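Local atomic coordinates of amidohydrolase family protein (Acinetobacter baumannii, PDB entry 4I6K), a protein that probably hydrolyses 2-pyrone-4,6-dicarboxylic acid, as a (beta/alpha)8-barrel enzyme of the amidohydrolase superfamily. Residues A[30-35]-A[245-250]; A[34-39]-A[50-55]; A[44-49]-A[74-79]; A[84-89]-A[115-120]. All blocks are in the same frame, centred on the assembly; numbering follows the deposited sequence.

Contact 1. Residues A[30-35]-A[245-250]; sequences THAHVF and WGSDWP
Strand 28-32 and the loop after strand 243-244 meet where the first and last strands of the amidohydrolase barrel come together; the strand's C-terminal end carries His31, with His33 just beyond it, and the loop carries Asp248, an HxH pair and a late aspartate characteristic of this superfamily. At the Thr30 end, the carbonyl of Trp245 takes two donors from one residue: Thr30 N at 3.0 Å, in the carbonyl plane, and Thr30 OG1 at 2.9 Å, from above that plane. The hydroxyl reaches it because chi1 of 71° sets OG1 between the backbone N and carbonyl carbon. Farther along, Asp248 N gives a weak, bent bond to His31 O, while His33 N donates to Trp249 O over 2.9 Å. Gly246 CA passes 3.9 Å from His31 CB. The His31 ring and the Asp248 carboxylate run side by side with planes 28° apart, CD2 lying 3.3 Å from OD2; the His33 ring stands almost perpendicular to the same carboxylate and brings NE2 near it. Citrate sits over this cluster, hydrogen-bonded to His31 NE2, and Asp248 OD1 is held by Tyr215 and Arg216. His31 ND1 bonds to Lys210 NZ and His33 ND1 to the carbonyl of Val73. Pro250, after a cis peptide, sets CG 3.8 Å from Phe35 CE2. Outside the barrel, the Trp245 indole packs on helices 260-270 and 274-289 and Trp249 leans on Ser57 of helix 55-64; within it, Ala32 bonds through its backbone to Val71 and Val73 on strand 69-73.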
# COMPACT_ATOMS: atom_id res chain seq x y z
N THR A 30 0.02 -7.78 -2.05
CA THR A 30 -0.17 -6.47 -2.67
C THR A 30 0.75 -5.36 -2.15
O THR A 30 0.51 -4.18 -2.43
CB THR A 30 -1.63 -5.99 -2.57
OG1 THR A 30 -1.95 -5.64 -1.22
CG2 THR A 30 -2.58 -7.09 -3.05
N HIS A 31 1.79 -5.72 -1.41
CA HIS A 31 2.67 -4.70 -0.87
C HIS A 31 4.05 -5.21 -0.50
O HIS A 31 4.27 -5.73 0.60
CB HIS A 31 2.01 -4.05 0.35
CG HIS A 31 2.46 -2.64 0.60
ND1 HIS A 31 1.75 -1.55 0.16
CD2 HIS A 31 3.55 -2.15 1.24
CE1 HIS A 31 2.38 -0.44 0.52
NE2 HIS A 31 3.48 -0.78 1.17
N ALA A 32 4.99 -5.06 -1.43
CA ALA A 32 6.39 -5.31 -1.15
C ALA A 32 7.22 -4.28 -1.89
O ALA A 32 6.69 -3.53 -2.74
CB ALA A 32 6.78 -6.73 -1.56
N HIS A 33 8.51 -4.22 -1.57
CA HIS A 33 9.41 -3.28 -2.23
C HIS A 33 10.67 -4.01 -2.66
O HIS A 33 11.15 -4.87 -1.95
CB HIS A 33 9.80 -2.15 -1.28
CG HIS A 33 8.65 -1.48 -0.60
ND1 HIS A 33 7.92 -0.47 -1.19
CD2 HIS A 33 8.13 -1.63 0.64
CE1 HIS A 33 6.99 -0.04 -0.35
NE2 HIS A 33 7.09 -0.74 0.77
N VAL A 34 11.18 -3.70 -3.85
CA VAL A 34 12.52 -4.15 -4.21
C VAL A 34 13.40 -2.93 -4.27
O VAL A 34 12.92 -1.83 -4.54
CB VAL A 34 12.59 -4.84 -5.58
CG1 VAL A 34 11.89 -6.19 -5.54
CG2 VAL A 34 12.01 -3.95 -6.67
N PHE A 35 14.68 -3.13 -3.99
CA PHE A 35 15.68 -2.07 -4.11
C PHE A 35 17.07 -2.67 -3.87
O PHE A 35 17.21 -3.80 -3.38
CB PHE A 35 15.41 -0.93 -3.11
CG PHE A 35 15.36 -1.39 -1.69
CD1 PHE A 35 16.53 -1.66 -0.99
CD2 PHE A 35 14.14 -1.59 -1.05
CE1 PHE A 35 16.49 -2.10 0.32
CE2 PHE A 35 14.09 -2.03 0.27
CZ PHE A 35 15.27 -2.29 0.96
N TRP A 245 -4.37 -7.85 1.42
CA TRP A 245 -3.19 -8.10 2.25
C TRP A 245 -1.86 -7.88 1.55
O TRP A 245 -1.73 -8.08 0.34
CB TRP A 245 -3.20 -9.53 2.80
CG TRP A 245 -2.02 -9.81 3.68
CD1 TRP A 245 -1.87 -9.48 4.99
CD2 TRP A 245 -0.81 -10.46 3.29
NE1 TRP A 245 -0.64 -9.90 5.45
CE2 TRP A 245 0.02 -10.51 4.42
CE3 TRP A 245 -0.35 -11.03 2.09
CZ2 TRP A 245 1.29 -11.10 4.39
CZ3 TRP A 245 0.91 -11.61 2.07
CH2 TRP A 245 1.71 -11.64 3.20
N GLY A 246 -0.86 -7.49 2.34
CA GLY A 246 0.49 -7.36 1.84
C GLY A 246 1.50 -7.79 2.88
O GLY A 246 1.32 -7.55 4.08
N SER A 247 2.56 -8.42 2.42
CA SER A 247 3.65 -8.81 3.31
C SER A 247 4.37 -7.57 3.86
O SER A 247 4.91 -7.60 4.96
CB SER A 247 4.67 -9.69 2.55
OG SER A 247 5.47 -8.91 1.65
N ASP A 248 4.38 -6.49 3.08
CA ASP A 248 5.28 -5.37 3.33
C ASP A 248 6.72 -5.84 3.49
O ASP A 248 7.50 -5.23 4.23
CB ASP A 248 4.83 -4.60 4.58
CG ASP A 248 5.58 -3.29 4.75
OD1 ASP A 248 6.39 -3.19 5.69
OD2 ASP A 248 5.35 -2.37 3.94
N TRP A 249 7.08 -6.92 2.80
CA TRP A 249 8.48 -7.29 2.60
C TRP A 249 9.26 -6.16 1.88
O TRP A 249 8.73 -5.50 0.98
CB TRP A 249 8.55 -8.60 1.82
CG TRP A 249 9.94 -9.11 1.64
CD1 TRP A 249 10.64 -9.91 2.49
CD2 TRP A 249 10.81 -8.84 0.53
NE1 TRP A 249 11.88 -10.17 1.98
CE2 TRP A 249 12.02 -9.52 0.78
CE3 TRP A 249 10.69 -8.09 -0.65
CZ2 TRP A 249 13.10 -9.47 -0.11
CZ3 TRP A 249 11.76 -8.04 -1.53
CH2 TRP A 249 12.95 -8.73 -1.25
N PRO A 250 10.53 -5.93 2.26
CA PRO A 250 11.33 -6.67 3.22
C PRO A 250 11.29 -6.06 4.62
O PRO A 250 12.29 -6.11 5.32
CB PRO A 250 12.73 -6.51 2.67
CG PRO A 250 12.72 -5.07 2.16
CD PRO A 250 11.29 -4.80 1.69

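Contact 2. Residues A[34-39]-A[50-55]; sequences VFSTQD and DYEATV
Phe35 and Ala53 form a single antiparallel hydrogen-bonded pair between two pieces of the long loop joining strand 28-32 to helix 55-64: Phe35 N meets Ala53 O at 2.9 Å and Ala53 N meets Phe35 O at 2.7 Å. With chi1 at 57°, Phe35 folds its ring back over the partner chain, so that Ala53 CB lies over the centre of one face, 3.8 Å from the centroid, a CH-pi contact. The Tyr51 ring is tilted 58° to that of Phe35 and brings CE1 to 3.8 Å from CZ; its hydroxyl, in line with the edge of the Phe35 ring, is hydrogen-bonded to Glu255. Glu52 bends at chi2 (31°), which turns its carboxylate back onto Thr37. There Thr37 OG1 donates to the syn lone pair of Glu52 OE1 at 2.9 Å; a second bond, from Thr37 N to OE2, is less certain because that oxygen is placed too tightly in the model. Ser36 OG accepts from Gln38 N in an ST turn, and Asp39 OD1 takes Ser36 N. At the other end, Val34 CG1 rests on Val55 CG2. The chemistry thus divides: apolar groups fill the inner side, while a solvent-exposed carboxylate holds the loop's outer turn through Thr37.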
# COMPACT_ATOMS: atom_id res chain seq x y z
N VAL A 34 11.18 -3.70 -3.85
CA VAL A 34 12.52 -4.15 -4.21
C VAL A 34 13.40 -2.93 -4.27
O VAL A 34 12.92 -1.83 -4.54
CB VAL A 34 12.59 -4.84 -5.58
CG1 VAL A 34 11.89 -6.19 -5.54
CG2 VAL A 34 12.01 -3.95 -6.67
N PHE A 35 14.68 -3.13 -3.99
CA PHE A 35 15.68 -2.07 -4.11
C PHE A 35 17.07 -2.67 -3.87
O PHE A 35 17.21 -3.80 -3.38
CB PHE A 35 15.41 -0.93 -3.11
CG PHE A 35 15.36 -1.39 -1.69
CD1 PHE A 35 16.53 -1.66 -0.99
CD2 PHE A 35 14.14 -1.59 -1.05
CE1 PHE A 35 16.49 -2.10 0.32
CE2 PHE A 35 14.09 -2.03 0.27
CZ PHE A 35 15.27 -2.29 0.96
N SER A 36 18.09 -1.89 -4.22
CA SER A 36 19.48 -2.31 -4.14
C SER A 36 20.31 -1.15 -3.64
O SER A 36 19.88 -0.01 -3.70
CB SER A 36 19.99 -2.70 -5.52
OG SER A 36 21.27 -2.11 -5.73
N THR A 37 21.53 -1.43 -3.18
CA THR A 37 22.36 -0.36 -2.66
C THR A 37 22.96 0.45 -3.80
O THR A 37 23.51 1.52 -3.59
CB THR A 37 23.46 -0.87 -1.72
OG1 THR A 37 23.01 -2.08 -1.08
CG2 THR A 37 23.75 0.17 -0.66
N GLN A 38 22.83 -0.08 -5.01
CA GLN A 38 23.22 0.64 -6.22
C GLN A 38 22.24 1.76 -6.55
O GLN A 38 22.61 2.77 -7.16
CB GLN A 38 23.33 -0.34 -7.38
CG GLN A 38 24.39 -1.41 -7.17
CD GLN A 38 24.27 -2.57 -8.15
OE1 GLN A 38 23.21 -3.19 -8.27
NE2 GLN A 38 25.36 -2.87 -8.85
N ASP A 39 20.99 1.59 -6.15
CA ASP A 39 19.98 2.64 -6.34
C ASP A 39 20.30 3.87 -5.49
O ASP A 39 20.84 3.74 -4.40
CB ASP A 39 18.58 2.10 -5.98
CG ASP A 39 18.22 0.87 -6.78
OD1 ASP A 39 17.48 0.01 -6.25
OD2 ASP A 39 18.68 0.75 -7.93
N ASP A 50 20.62 -0.90 4.08
CA ASP A 50 21.98 -1.27 3.69
C ASP A 50 22.05 -2.74 3.27
O ASP A 50 22.91 -3.49 3.74
CB ASP A 50 22.93 -1.03 4.86
CG ASP A 50 24.38 -1.33 4.51
OD1 ASP A 50 24.76 -1.18 3.33
OD2 ASP A 50 25.14 -1.72 5.43
N TYR A 51 21.14 -3.15 2.42
CA TYR A 51 21.11 -4.53 1.98
C TYR A 51 20.40 -4.61 0.65
O TYR A 51 19.84 -3.62 0.19
CB TYR A 51 20.44 -5.44 3.02
CG TYR A 51 19.06 -4.99 3.45
CD1 TYR A 51 17.92 -5.45 2.79
CD2 TYR A 51 18.89 -4.12 4.51
CE1 TYR A 51 16.65 -5.05 3.18
CE2 TYR A 51 17.63 -3.70 4.91
CZ TYR A 51 16.51 -4.17 4.23
OH TYR A 51 15.26 -3.76 4.62
N GLU A 52 20.44 -5.79 0.03
CA GLU A 52 19.81 -6.02 -1.26
C GLU A 52 18.41 -6.57 -1.06
O GLU A 52 18.23 -7.55 -0.34
CB GLU A 52 20.65 -7.03 -2.06
CG GLU A 52 21.49 -6.44 -3.17
CD GLU A 52 21.96 -5.03 -2.89
OE1 GLU A 52 22.70 -4.83 -1.90
OE2 GLU A 52 21.60 -4.13 -3.67
N ALA A 53 17.40 -5.96 -1.69
CA ALA A 53 16.04 -6.52 -1.70
C ALA A 53 15.60 -6.81 -3.13
O ALA A 53 14.95 -5.97 -3.76
CB ALA A 53 15.05 -5.57 -0.99
N THR A 54 15.96 -7.99 -3.65
CA THR A 54 15.85 -8.29 -5.08
C THR A 54 14.51 -8.89 -5.48
O THR A 54 13.83 -9.54 -4.66
CB THR A 54 16.93 -9.30 -5.52
OG1 THR A 54 16.76 -10.53 -4.81
CG2 THR A 54 18.31 -8.76 -5.24
N VAL A 55 14.14 -8.72 -6.75
CA VAL A 55 12.92 -9.33 -7.27
C VAL A 55 13.06 -10.81 -7.05
O VAL A 55 12.11 -11.51 -6.67
CB VAL A 55 12.74 -9.11 -8.76
CG1 VAL A 55 11.26 -9.20 -9.11
CG2 VAL A 55 13.29 -7.78 -9.16

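Contact 3. Residues A[44-49]-A[74-79]; sequences TARYAP and QPSFLG. With CIT (citric acid), chain B.
The Phe77 ring is sandwiched between two prolines, with Pro49 CD over the centre of one face, 3.8 Å from the centroid in a CH-pi contact, and Pro75 CB near the rim of the opposite face. At its edge, in the ring plane, lies Tyr47 OH, 3.5 Å from CE2. The two aromatic rings make an offset edge-to-face pair, the edge of Phe77 turned to the face of Tyr47, with planes 67° apart. Ala45 CB closes the other end of the Phe77 side chain, touching its CB. Positive chi1 values in both Tyr47 and Phe77 (69° and 52°) fold each ring back over its own backbone, and the two meet beside the bound citrate. That ligand joins the segments where they have no direct polar bond. Its O2 takes Tyr47 OH at 2.8 Å and also Ser76 OG, the latter modelled very short, while O1 of the same carboxylate receives Ser76 N at 2.9 Å. A bend at chi3 carries the Arg46 guanidinium edge-on to the neighbouring carboxylate: NH2 to O6 is 2.8 Å and nearly straight, and NH1 adds a weak bond to O5. Asn125, Arg123, His180 and His31 also hydrogen-bond to the citrate, and Tyr47 OH to Thr252. Loops following the first and second strands thus build one wall of the pocket at the C-terminal mouth of the barrel, the usual active-site end of this fold; the citrate, probably picked up from the crystallisation liquor, may occupy the place of a dicarboxylate substrate.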
# COMPACT_ATOMS: atom_id res chain seq x y z
N THR A 44 17.01 13.61 1.43
CA THR A 44 16.16 13.79 2.60
C THR A 44 15.51 12.48 3.09
O THR A 44 14.55 12.52 3.86
CB THR A 44 15.06 14.82 2.31
OG1 THR A 44 14.18 14.30 1.31
CG2 THR A 44 15.68 16.11 1.79
N ALA A 45 16.02 11.33 2.64
CA ALA A 45 15.45 10.03 3.04
C ALA A 45 15.38 9.90 4.56
O ALA A 45 16.33 10.27 5.27
CB ALA A 45 16.25 8.90 2.45
N ARG A 46 14.26 9.40 5.07
CA ARG A 46 14.11 9.14 6.51
C ARG A 46 15.09 8.05 6.93
O ARG A 46 15.51 7.99 8.08
CB ARG A 46 12.68 8.70 6.85
CG ARG A 46 11.66 9.83 6.96
CD ARG A 46 10.26 9.30 7.35
NE ARG A 46 9.47 8.84 6.20
CZ ARG A 46 9.07 7.58 6.01
NH1 ARG A 46 9.38 6.64 6.90
NH2 ARG A 46 8.36 7.25 4.94
N TYR A 47 15.41 7.17 5.98
CA TYR A 47 16.33 6.07 6.22
C TYR A 47 16.84 5.53 4.90
O TYR A 47 16.27 5.82 3.84
CB TYR A 47 15.67 4.95 7.02
CG TYR A 47 14.60 4.20 6.26
CD1 TYR A 47 14.84 2.95 5.71
CD2 TYR A 47 13.33 4.75 6.10
CE1 TYR A 47 13.86 2.27 5.02
CE2 TYR A 47 12.34 4.09 5.42
CZ TYR A 47 12.61 2.84 4.88
OH TYR A 47 11.60 2.19 4.19
N ALA A 48 17.91 4.75 4.98
CA ALA A 48 18.55 4.20 3.78
C ALA A 48 19.03 2.81 4.10
O ALA A 48 20.09 2.64 4.70
CB ALA A 48 19.72 5.07 3.35
N PRO A 49 18.24 1.80 3.71
CA PRO A 49 18.56 0.41 4.02
C PRO A 49 19.92 0.03 3.44
O PRO A 49 20.31 0.56 2.40
CB PRO A 49 17.44 -0.37 3.32
CG PRO A 49 16.40 0.66 2.95
CD PRO A 49 17.12 1.92 2.77
N GLN A 74 6.65 1.75 -4.94
CA GLN A 74 7.84 2.61 -4.93
C GLN A 74 8.15 3.08 -3.51
O GLN A 74 7.29 3.65 -2.85
CB GLN A 74 7.64 3.82 -5.84
CG GLN A 74 8.68 4.95 -5.67
CD GLN A 74 9.96 4.66 -6.41
OE1 GLN A 74 10.21 3.52 -6.78
NE2 GLN A 74 10.77 5.68 -6.65
N PRO A 75 9.40 2.87 -3.05
CA PRO A 75 9.80 3.22 -1.69
C PRO A 75 10.07 4.71 -1.52
O PRO A 75 10.56 5.36 -2.43
CB PRO A 75 11.09 2.43 -1.48
CG PRO A 75 11.24 1.54 -2.68
CD PRO A 75 10.47 2.17 -3.78
N SER A 76 9.75 5.22 -0.34
CA SER A 76 10.00 6.61 0.02
C SER A 76 11.42 7.07 -0.27
O SER A 76 11.64 8.14 -0.84
CB SER A 76 9.70 6.83 1.50
OG SER A 76 10.44 5.92 2.29
N PHE A 77 12.40 6.26 0.13
CA PHE A 77 13.80 6.68 0.02
C PHE A 77 14.31 6.71 -1.41
O PHE A 77 15.41 7.21 -1.65
CB PHE A 77 14.71 5.80 0.88
CG PHE A 77 14.53 4.34 0.65
CD1 PHE A 77 15.22 3.70 -0.38
CD2 PHE A 77 13.68 3.60 1.46
CE1 PHE A 77 15.07 2.34 -0.60
CE2 PHE A 77 13.51 2.25 1.24
CZ PHE A 77 14.20 1.61 0.21
N LEU A 78 13.52 6.20 -2.35
CA LEU A 78 13.89 6.25 -3.76
C LEU A 78 13.24 7.38 -4.54
O LEU A 78 13.43 7.47 -5.76
CB LEU A 78 13.64 4.91 -4.45
CG LEU A 78 14.56 3.79 -3.97
CD1 LEU A 78 14.21 2.52 -4.70
CD2 LEU A 78 16.03 4.16 -4.19
N GLY A 79 12.48 8.24 -3.86
CA GLY A 79 11.92 9.43 -4.49
C GLY A 79 11.06 9.12 -5.71
O GLY A 79 10.26 8.18 -5.68
C1 CIT B . 8.75 3.09 2.28
O1 CIT B . 8.11 3.55 1.31
O2 CIT B . 9.82 3.63 2.63
C2 CIT B . 8.23 1.92 3.07
C3 CIT B . 7.15 2.46 3.99
O7 CIT B . 6.02 2.80 3.14
C4 CIT B . 6.71 1.37 4.93
C5 CIT B . 6.24 0.33 3.96
O3 CIT B . 5.21 0.54 3.26
O4 CIT B . 6.90 -0.72 3.84
C6 CIT B . 7.61 3.68 4.79
O5 CIT B . 8.41 3.59 5.75
O6 CIT B . 7.15 4.81 4.48

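Contact 4. Residues A[84-89]-A[115-120]; sequences AMLNAI and KAQGIV
Met85 reaches Ile119 with CG anti to the backbone N (chi1 -179°) and a bend at chi3 of 62° that swings its methyl inward, while Ile119, its CG1 lying beside the backbone N, projects CD1 to meet it. Helix 83-91 here packs against the turn leading into strand 119-125, as part of the shell of helices round a TIM barrel. Three helix residues do the touching, Met85, Leu86 and Ile89. Met85 CE lies 3.6 Å from Ile119 CD1. Leu86 crosses both Ile119 and Gln117 at about a right angle, its CD2 touching both Ile119 CG1 and Gln117 CB, each 3.8 Å away. The Gln117 chain extends beyond CG across the leucine at the outer rim of the packing, OE1 lying 3.9 Å from both CD1 and CD2 of Leu86. A type I turn from Lys115 to Gly118 precedes the strand, and Gly118 ends it with positive phi. The surroundings are apolar too: Leu114 of helix 108-115 backs both Leu86 and Ile119, Leu72 of strand 69-73 touches Met85, and Leu96 of strand 96-100 meets Ile89. One backbone oxygen joins this apolar surface, Gln117 O, which sits 3.7 Å from Ile89 CG2.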
# COMPACT_ATOMS: atom_id res chain seq x y z
N ALA A 84 14.12 1.05 -10.47
CA ALA A 84 14.33 -0.28 -9.88
C ALA A 84 13.06 -1.13 -9.97
O ALA A 84 13.09 -2.28 -10.42
CB ALA A 84 14.80 -0.17 -8.45
N MET A 85 11.94 -0.54 -9.54
CA MET A 85 10.64 -1.19 -9.62
C MET A 85 10.22 -1.52 -11.06
O MET A 85 9.70 -2.61 -11.33
CB MET A 85 9.57 -0.32 -8.97
CG MET A 85 8.19 -0.94 -9.00
SD MET A 85 6.94 0.07 -8.20
CE MET A 85 7.00 1.52 -9.23
N LEU A 86 10.41 -0.57 -11.97
CA LEU A 86 10.09 -0.79 -13.38
C LEU A 86 10.85 -1.98 -13.99
O LEU A 86 10.27 -2.78 -14.73
CB LEU A 86 10.34 0.49 -14.18
CG LEU A 86 9.28 1.57 -13.94
CD1 LEU A 86 9.67 2.87 -14.62
CD2 LEU A 86 7.90 1.10 -14.42
N ASN A 87 12.14 -2.10 -13.66
CA ASN A 87 12.94 -3.22 -14.15
C ASN A 87 12.50 -4.57 -13.59
O ASN A 87 12.49 -5.58 -14.30
CB ASN A 87 14.43 -2.99 -13.86
CG ASN A 87 15.02 -1.87 -14.71
OD1 ASN A 87 15.03 -1.95 -15.94
ND2 ASN A 87 15.49 -0.82 -14.06
N ALA A 88 12.09 -4.57 -12.32
CA ALA A 88 11.65 -5.78 -11.66
C ALA A 88 10.36 -6.30 -12.29
O ALA A 88 10.21 -7.51 -12.49
CB ALA A 88 11.44 -5.53 -10.17
N ILE A 89 9.45 -5.37 -12.59
CA ILE A 89 8.17 -5.71 -13.22
C ILE A 89 8.42 -6.37 -14.56
O ILE A 89 7.92 -7.46 -14.83
CB ILE A 89 7.30 -4.48 -13.47
CG1 ILE A 89 7.02 -3.73 -12.17
CG2 ILE A 89 5.99 -4.89 -14.11
CD1 ILE A 89 6.03 -4.42 -11.29
N LYS A 115 2.02 3.70 -17.32
CA LYS A 115 0.90 2.76 -17.41
C LYS A 115 1.30 1.62 -18.33
O LYS A 115 1.03 0.45 -18.04
CB LYS A 115 -0.37 3.45 -17.93
CG LYS A 115 -1.58 2.50 -18.08
CD LYS A 115 -2.88 3.30 -18.35
CE LYS A 115 -4.11 2.41 -18.51
NZ LYS A 115 -4.63 1.94 -17.20
N ALA A 116 1.93 1.96 -19.45
CA ALA A 116 2.38 0.96 -20.43
C ALA A 116 3.42 -0.02 -19.87
O ALA A 116 3.74 -1.01 -20.52
CB ALA A 116 2.92 1.65 -21.67
N GLN A 117 3.96 0.27 -18.69
CA GLN A 117 5.01 -0.57 -18.13
C GLN A 117 4.53 -1.35 -16.90
O GLN A 117 5.33 -1.89 -16.13
CB GLN A 117 6.22 0.29 -17.78
CG GLN A 117 6.75 1.09 -18.94
CD GLN A 117 7.97 1.90 -18.55
OE1 GLN A 117 9.01 1.34 -18.20
NE2 GLN A 117 7.85 3.22 -18.60
N GLY A 118 3.21 -1.38 -16.73
CA GLY A 118 2.60 -2.18 -15.66
C GLY A 118 2.36 -1.45 -14.35
O GLY A 118 2.08 -2.08 -13.34
N ILE A 119 2.49 -0.11 -14.38
CA ILE A 119 2.14 0.75 -13.24
C ILE A 119 0.65 1.04 -13.25
O ILE A 119 0.11 1.43 -14.28
CB ILE A 119 2.89 2.09 -13.30
CG1 ILE A 119 4.41 1.87 -13.27
CG2 ILE A 119 2.41 3.02 -12.17
CD1 ILE A 119 4.90 0.98 -12.13
N VAL A 120 -0.02 0.86 -12.10
CA VAL A 120 -1.49 0.88 -12.04
C VAL A 120 -2.04 1.86 -11.00
O VAL A 120 -3.24 1.86 -10.70
CB VAL A 120 -2.07 -0.53 -11.75
CG1 VAL A 120 -1.78 -1.48 -12.90
CG2 VAL A 120 -1.51 -1.09 -10.44

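Overall arrangement
From the N terminus, strand 28-32 runs into 30-35, which contact 1 joins to 245-250 some 210 residues later; that closure brings the barrel's first and last strands together and encloses contacts 3 and 4. Contact 2 closes a short loop starting from the same stretch, sharing Val34 and Phe35. Contact 3 crosses it, because 44-49 lies within that loop but pairs with 74-79, after the second strand. Contact 4 follows both, linking helix 83-91 to the entry of strand 119-125. Phe35 meets Phe77 and Pro49, so contacts 1, 2 and 3 adjoin at the mouth, while Val34 and Val55 reach Ala88 and connect contacts 1 and 2 to contact 4; Gln74 of contact 3 touches Met85.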